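Local coordinates for XRE family transcriptional regulator (Enterobacter cloacae subsp. cloacae, PDB 6B8W), which probably regulates transcription as a DNA-binding factor of the XRE family, the present chain being its metal-binding cupin domain rather than its DNA-binding part, at residues H19-L24 against H86-I91; M52-E57 against Q65-A70. One frame throughout, in Å; residues are numbered along the deposited sequence. Where two conformers were deposited one is given.

Contact 1 (H19-L24 against H86-I91); sequences HFSIIL and HFHSLI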
loop_
_atom_site.group_PDB
_atom_site.type_symbol
_atom_site.label_atom_id
_atom_site.label_comp_id
_atom_site.label_asym_id
_atom_site.label_seq_id
_atom_site.Cartn_x
_atom_site.Cartn_y
_atom_site.Cartn_z
ATOM N N HIS A 19 -1.423 -0.366 8.506
ATOM C CA HIS A 19 -0.676 -0.299 7.259
ATOM C C HIS A 19 0.771 0.006 7.681
ATOM O O HIS A 19 1.074 1.110 8.152
ATOM C CB HIS A 19 -1.246 0.839 6.428
ATOM C CG HIS A 19 -0.768 0.871 5.019
ATOM N ND1 HIS A 19 -1.490 1.467 4.013
ATOM C CD2 HIS A 19 0.318 0.323 4.428
ATOM C CE1 HIS A 19 -0.846 1.319 2.866
ATOM N NE2 HIS A 19 0.260 0.640 3.093
ATOM N N PHE A 20 1.641 -0.981 7.533
ATOM C CA PHE A 20 3.010 -0.867 7.938
ATOM C C PHE A 20 3.938 -0.852 6.753
ATOM O O PHE A 20 3.688 -1.509 5.749
ATOM C CB PHE A 20 3.388 -2.082 8.806
ATOM C CG PHE A 20 2.562 -2.219 10.039
ATOM C CD1 PHE A 20 2.762 -1.354 11.117
ATOM C CD2 PHE A 20 1.597 -3.211 10.145
ATOM C CE1 PHE A 20 1.997 -1.471 12.270
ATOM C CE2 PHE A 20 0.835 -3.339 11.294
ATOM C CZ PHE A 20 1.035 -2.466 12.361
ATOM N N SER A 21 5.030 -0.122 6.906
ATOM C CA SER A 21 6.092 -0.067 5.932
ATOM C C SER A 21 7.285 -0.742 6.614
ATOM O O SER A 21 7.741 -0.284 7.679
ATOM C CB SER A 21 6.413 1.378 5.581
ATOM O OG SER A 21 7.536 1.412 4.736
ATOM N N ILE A 22 7.815 -1.780 5.974
ATOM C CA ILE A 22 8.871 -2.601 6.561
ATOM C C ILE A 22 10.077 -2.714 5.647
ATOM O O ILE A 22 9.931 -2.946 4.453
ATOM C CB ILE A 22 8.316 -4.012 6.831
ATOM C CG1 ILE A 22 7.084 -3.921 7.755
ATOM C CG2 ILE A 22 9.394 -4.937 7.404
ATOM C CD1 ILE A 22 6.385 -5.240 8.004
ATOM N N ILE A 23 11.265 -2.548 6.217
ATOM C CA ILE A 23 12.512 -2.705 5.474
ATOM C C ILE A 23 13.253 -3.882 6.144
ATOM O O ILE A 23 13.533 -3.845 7.342
ATOM C CB ILE A 23 13.359 -1.454 5.458
ATOM C CG1 ILE A 23 12.573 -0.317 4.764
ATOM C CG2 ILE A 23 14.664 -1.729 4.714
ATOM C CD1 ILE A 23 13.250 1.038 4.782
ATOM N N LEU A 24 13.563 -4.896 5.343
ATOM C CA LEU A 24 14.222 -6.122 5.803
ATOM C C LEU A 24 15.610 -6.190 5.166
ATOM O O LEU A 24 15.757 -6.161 3.931
ATOM C CB LEU A 24 13.326 -7.317 5.414
ATOM C CG LEU A 24 13.453 -8.695 6.035
ATOM C CD1 LEU A 24 13.304 -8.656 7.561
ATOM C CD2 LEU A 24 12.400 -9.628 5.417
ATOM N N HIS A 86 12.010 -3.454 0.706
ATOM C CA HIS A 86 11.002 -2.598 1.292
ATOM C C HIS A 86 9.635 -3.131 0.880
ATOM O O HIS A 86 9.371 -3.293 -0.303
ATOM C CB HIS A 86 11.195 -1.165 0.779
ATOM C CG HIS A 86 10.186 -0.184 1.296
ATOM N ND1 HIS A 86 9.897 0.989 0.634
ATOM C CD2 HIS A 86 9.365 -0.221 2.373
ATOM C CE1 HIS A 86 8.975 1.658 1.305
ATOM N NE2 HIS A 86 8.616 0.932 2.354
ATOM N N PHE A 87 8.783 -3.443 1.850
ATOM C CA PHE A 87 7.449 -3.917 1.521
ATOM C C PHE A 87 6.440 -3.309 2.464
ATOM O O PHE A 87 6.803 -2.706 3.463
ATOM C CB PHE A 87 7.368 -5.447 1.504
ATOM C CG PHE A 87 7.646 -6.107 2.830
ATOM C CD1 PHE A 87 8.948 -6.372 3.227
ATOM C CD2 PHE A 87 6.604 -6.498 3.655
ATOM C CE1 PHE A 87 9.204 -6.996 4.433
ATOM C CE2 PHE A 87 6.846 -7.127 4.868
ATOM C CZ PHE A 87 8.150 -7.387 5.263
ATOM N N HIS A 88 5.172 -3.381 2.084
ATOM C CA HIS A 88 4.105 -2.947 2.969
ATOM C C HIS A 88 3.350 -4.156 3.437
ATOM O O HIS A 88 3.173 -5.126 2.685
ATOM C CB HIS A 88 3.070 -2.019 2.326
ATOM C CG HIS A 88 3.593 -0.695 1.892
ATOM N ND1 HIS A 88 2.844 0.165 1.113
ATOM C CD2 HIS A 88 4.787 -0.091 2.080
ATOM C CE1 HIS A 88 3.549 1.251 0.864
ATOM N NE2 HIS A 88 4.736 1.117 1.424
ATOM N N SER A 89 2.892 -4.085 4.680
ATOM C CA SER A 89 2.081 -5.119 5.279
ATOM C C SER A 89 0.797 -4.446 5.718
ATOM O O SER A 89 0.820 -3.551 6.554
ATOM C CB SER A 89 2.808 -5.754 6.462
ATOM O OG SER A 89 1.926 -6.566 7.219
ATOM N N LEU A 90 -0.316 -4.853 5.121
ATOM C CA LEU A 90 -1.619 -4.315 5.462
ATOM C C LEU A 90 -2.349 -5.354 6.276
ATOM O O LEU A 90 -2.348 -6.526 5.921
ATOM C CB LEU A 90 -2.432 -4.011 4.211
ATOM C CG LEU A 90 -1.981 -2.847 3.319
ATOM C CD1 LEU A 90 -0.633 -3.087 2.682
ATOM C CD2 LEU A 90 -3.035 -2.692 2.241
ATOM N N ILE A 91 -2.979 -4.920 7.358
ATOM C CA ILE A 91 -3.699 -5.826 8.235
ATOM C C ILE A 91 -5.129 -5.357 8.426
ATOM O O ILE A 91 -5.335 -4.239 8.834
ATOM C CB ILE A 91 -3.041 -5.897 9.629
ATOM C CG1 ILE A 91 -1.562 -6.330 9.543
ATOM C CG2 ILE A 91 -3.839 -6.822 10.536
ATOM C CD1 ILE A 91 -1.336 -7.776 9.138
#

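Contact 2 (M52-E57 against Q65-A70); sequences MKIDGE and QGVRFA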
loop_
_atom_site.group_PDB
_atom_site.type_symbol
_atom_site.label_atom_id
_atom_site.label_comp_id
_atom_site.label_asym_id
_atom_site.label_seq_id
_atom_site.Cartn_x
_atom_site.Cartn_y
_atom_site.Cartn_z
ATOM N N MET A 52 8.346 -14.857 0.864
ATOM C CA MET A 52 7.259 -15.055 1.824
ATOM C C MET A 52 7.001 -16.543 1.982
ATOM O O MET A 52 6.866 -17.259 0.982
ATOM C CB MET A 52 5.935 -14.440 1.351
ATOM C CG MET A 52 5.821 -12.936 1.452
ATOM S SD MET A 52 5.987 -12.281 3.112
ATOM C CE MET A 52 4.597 -13.053 3.939
ATOM N N LYS A 53 6.889 -16.981 3.225
ATOM C CA LYS A 53 6.562 -18.353 3.531
ATOM C C LYS A 53 5.108 -18.306 4.001
ATOM O O LYS A 53 4.811 -17.719 5.031
ATOM C CB LYS A 53 7.452 -18.931 4.620
ATOM C CG LYS A 53 7.275 -20.423 4.777
ATOM C CD LYS A 53 8.151 -20.991 5.877
ATOM C CE LYS A 53 8.069 -22.510 5.884
ATOM N NZ LYS A 53 8.973 -23.057 6.928
ATOM N N ILE A 54 4.226 -18.933 3.238
ATOM C CA ILE A 54 2.787 -18.937 3.496
ATOM C C ILE A 54 2.319 -20.369 3.256
ATOM O O ILE A 54 2.711 -20.995 2.261
ATOM C CB ILE A 54 2.078 -17.976 2.510
ATOM C CG1 ILE A 54 2.475 -16.527 2.805
ATOM C CG2 ILE A 54 0.564 -18.124 2.576
ATOM C CD1 ILE A 54 2.200 -15.570 1.682
ATOM N N ASP A 55 1.490 -20.882 4.165
ATOM C CA ASP A 55 1.018 -22.264 4.112
ATOM C C ASP A 55 2.194 -23.246 4.014
ATOM O O ASP A 55 2.111 -24.256 3.313
ATOM C CB ASP A 55 0.009 -22.474 2.953
ATOM C CG ASP A 55 -1.261 -21.627 3.115
ATOM O OD1 ASP A 55 -1.730 -21.466 4.256
ATOM O OD2 ASP A 55 -1.796 -21.118 2.100
ATOM N N GLY A 56 3.292 -22.930 4.698
ATOM C CA GLY A 56 4.482 -23.804 4.716
ATOM C C GLY A 56 5.355 -23.796 3.457
ATOM O O GLY A 56 6.273 -24.606 3.354
ATOM N N GLU A 57 5.093 -22.888 2.512
ATOM C CA GLU A 57 5.864 -22.837 1.248
ATOM C C GLU A 57 6.374 -21.443 0.944
ATOM O O GLU A 57 5.631 -20.452 1.085
ATOM C CB GLU A 57 5.004 -23.282 0.056
ATOM C CG GLU A 57 4.421 -24.683 0.157
ATOM C CD GLU A 57 5.460 -25.794 0.069
ATOM O OE1 GLU A 57 6.551 -25.589 -0.521
ATOM O OE2 GLU A 57 5.170 -26.895 0.566
ATOM N N GLN A 65 4.231 -6.687 -6.667
ATOM C CA GLN A 65 3.596 -7.971 -6.596
ATOM C C GLN A 65 3.160 -8.113 -5.165
ATOM O O GLN A 65 3.800 -7.580 -4.267
ATOM C CB GLN A 65 4.517 -9.119 -6.991
ATOM C CG GLN A 65 4.901 -9.076 -8.473
ATOM C CD GLN A 65 5.743 -10.265 -8.884
ATOM O OE1 GLN A 65 6.266 -10.987 -8.045
ATOM N NE2 GLN A 65 5.871 -10.470 -10.170
ATOM N N GLY A 66 2.063 -8.832 -4.958
ATOM C CA GLY A 66 1.525 -9.013 -3.633
ATOM C C GLY A 66 0.809 -10.318 -3.405
ATOM O O GLY A 66 0.589 -11.087 -4.326
ATOM N N VAL A 67 0.459 -10.557 -2.150
ATOM C CA VAL A 67 -0.256 -11.748 -1.759
ATOM C C VAL A 67 -1.171 -11.399 -0.603
ATOM O O VAL A 67 -0.801 -10.609 0.277
ATOM C CB VAL A 67 0.716 -12.901 -1.393
ATOM C CG1 VAL A 67 1.706 -12.490 -0.309
ATOM C CG2 VAL A 67 -0.052 -14.152 -0.969
ATOM N N ARG A 68 -2.374 -11.968 -0.635
ATOM C CA ARG A 68 -3.379 -11.795 0.404
ATOM C C ARG A 68 -3.510 -13.130 1.102
ATOM O O ARG A 68 -3.677 -14.155 0.442
ATOM C CB ARG A 68 -4.708 -11.443 -0.231
ATOM C CG ARG A 68 -5.854 -11.175 0.725
ATOM C CD ARG A 68 -7.117 -11.089 -0.101
ATOM N NE ARG A 68 -8.323 -10.698 0.614
ATOM C CZ ARG A 68 -9.063 -11.507 1.372
ATOM N NH1 ARG A 68 -8.685 -12.764 1.609
ATOM N NH2 ARG A 68 -10.176 -11.038 1.930
ATOM N N PHE A 69 -3.483 -13.131 2.436
ATOM C CA PHE A 69 -3.547 -14.388 3.157
ATOM C C PHE A 69 -4.029 -14.230 4.589
ATOM O O PHE A 69 -4.194 -13.110 5.098
ATOM C CB PHE A 69 -2.167 -15.045 3.133
ATOM C CG PHE A 69 -1.089 -14.191 3.748
ATOM C CD1 PHE A 69 -0.429 -13.227 2.998
ATOM C CD2 PHE A 69 -0.763 -14.329 5.086
ATOM C CE1 PHE A 69 0.549 -12.424 3.576
ATOM C CE2 PHE A 69 0.220 -13.543 5.671
ATOM C CZ PHE A 69 0.879 -12.589 4.920
ATOM N N ALA A 70 -4.270 -15.384 5.218
ATOM C CA ALA A 70 -4.730 -15.467 6.589
ATOM C C ALA A 70 -3.575 -15.109 7.512
ATOM O O ALA A 70 -2.621 -15.876 7.642
ATOM C CB ALA A 70 -5.243 -16.873 6.888
#

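Contact 1 (H19-L24 against H86-I91)
I22 lies over F87 across two neighbouring antiparallel strands of the larger sheet of the cupin beta-sandwich. Four backbone bonds establish the pairing: F20 and S89 exchange two, I22 and F87 two more, with I22 N to F87 O at 2.9 Å and an N-H...O angle of 171°. The I22 side chain can be followed outward. Its CB sits over the phenyl face of F87, 3.9 Å from the ring centroid, a CH-pi contact. In the conformer given, one of two, CG2 reaches F87 CZ at 3.5 Å, while CG1, anti to the carbonyl carbon (chi1 -57°), carries CD1 along the ring to CE2 and on to S89 CB at 3.9 Å. F87 also meets the ring of Y77, and S89 OG bonds E41 OE2; Y77 and E41 are manganese ligands in a structure of this protein, though no manganese is bound to this chain, which puts F87 and S89 beside the probable metal pocket.

H19, S21, I23, H86, H88 and L90 lie on the other face, from which H19, H86, H88 and L90 pack on the second subunit. There the edge of H19 is directed at the face of H88 in an offset edge-to-face pair with planes at 71°, and L90 CG stands over the H19 ring, 4.1 Å from its centroid. Farther along, S21 OG and H86 NE2 share a hydrogen bond of 2.7 Å, the hydroxyl meeting the imidazole at its edge.

Contact 2 (M52-E57 against Q65-A70)
Within the cupin beta-sandwich, side chains from its two facing sheets meet here, strand 50-54 on one and strand 66-70 on the other. The strand axes come no nearer than 9.6 Å and differ in direction by 39°, the separation of layers joined through side chains rather than of paired neighbours. I54 is central. Its CD1 meets V67 tip to tip, 3.7 Å from CG1 and nearly as close to CG2, and the same methyl lies over one face of the F69 ring, offset toward the rim, 4.1 Å from the centroid. F69 holds CG between its backbone N and carbonyl carbon (chi1 59°), which stands the ring up from its strand and across the I54 side chain at about a right angle. M52, bent at chi2 and chi3, brings CE to F69 CZ at 3.9 Å. From I54 to E57 the chain reverses in a type I' turn. F69 also meets H75 edge-to-face and touches E41, while M52 touches Y77; all three partners bind manganese in a structure of this protein. With only carbon atoms of apolar side chains meeting, the contact joins the two sheets without directional bonds and places an apolar layer, F69 and M52, against the residues of the metal site.

How the contacts relate
Both contacts are buried and share the larger sheet, but they join different things. Contact 1 pairs neighbouring strands within that sheet, whereas contact 2 bridges from strand 66-70, outermost within this chain, to the facing sheet; accordingly they bury 599 and 177 Å². Backbone bonds, imidazoles and a hydroxyl give contact 1 a mixed, directional chemistry, while contact 2 is wholly apolar. Their centres lie about 14 Å apart and their nearest atoms about 6 Å, so they do not touch. The manganese-binding residues tie them together: E41 and Y77 each have neighbours in both. Toward the second subunit, contact 1 offers histidines and L90; beside contact 2, R68 on the outward side of strand 66-70 forms a salt bridge with D12 of that subunit.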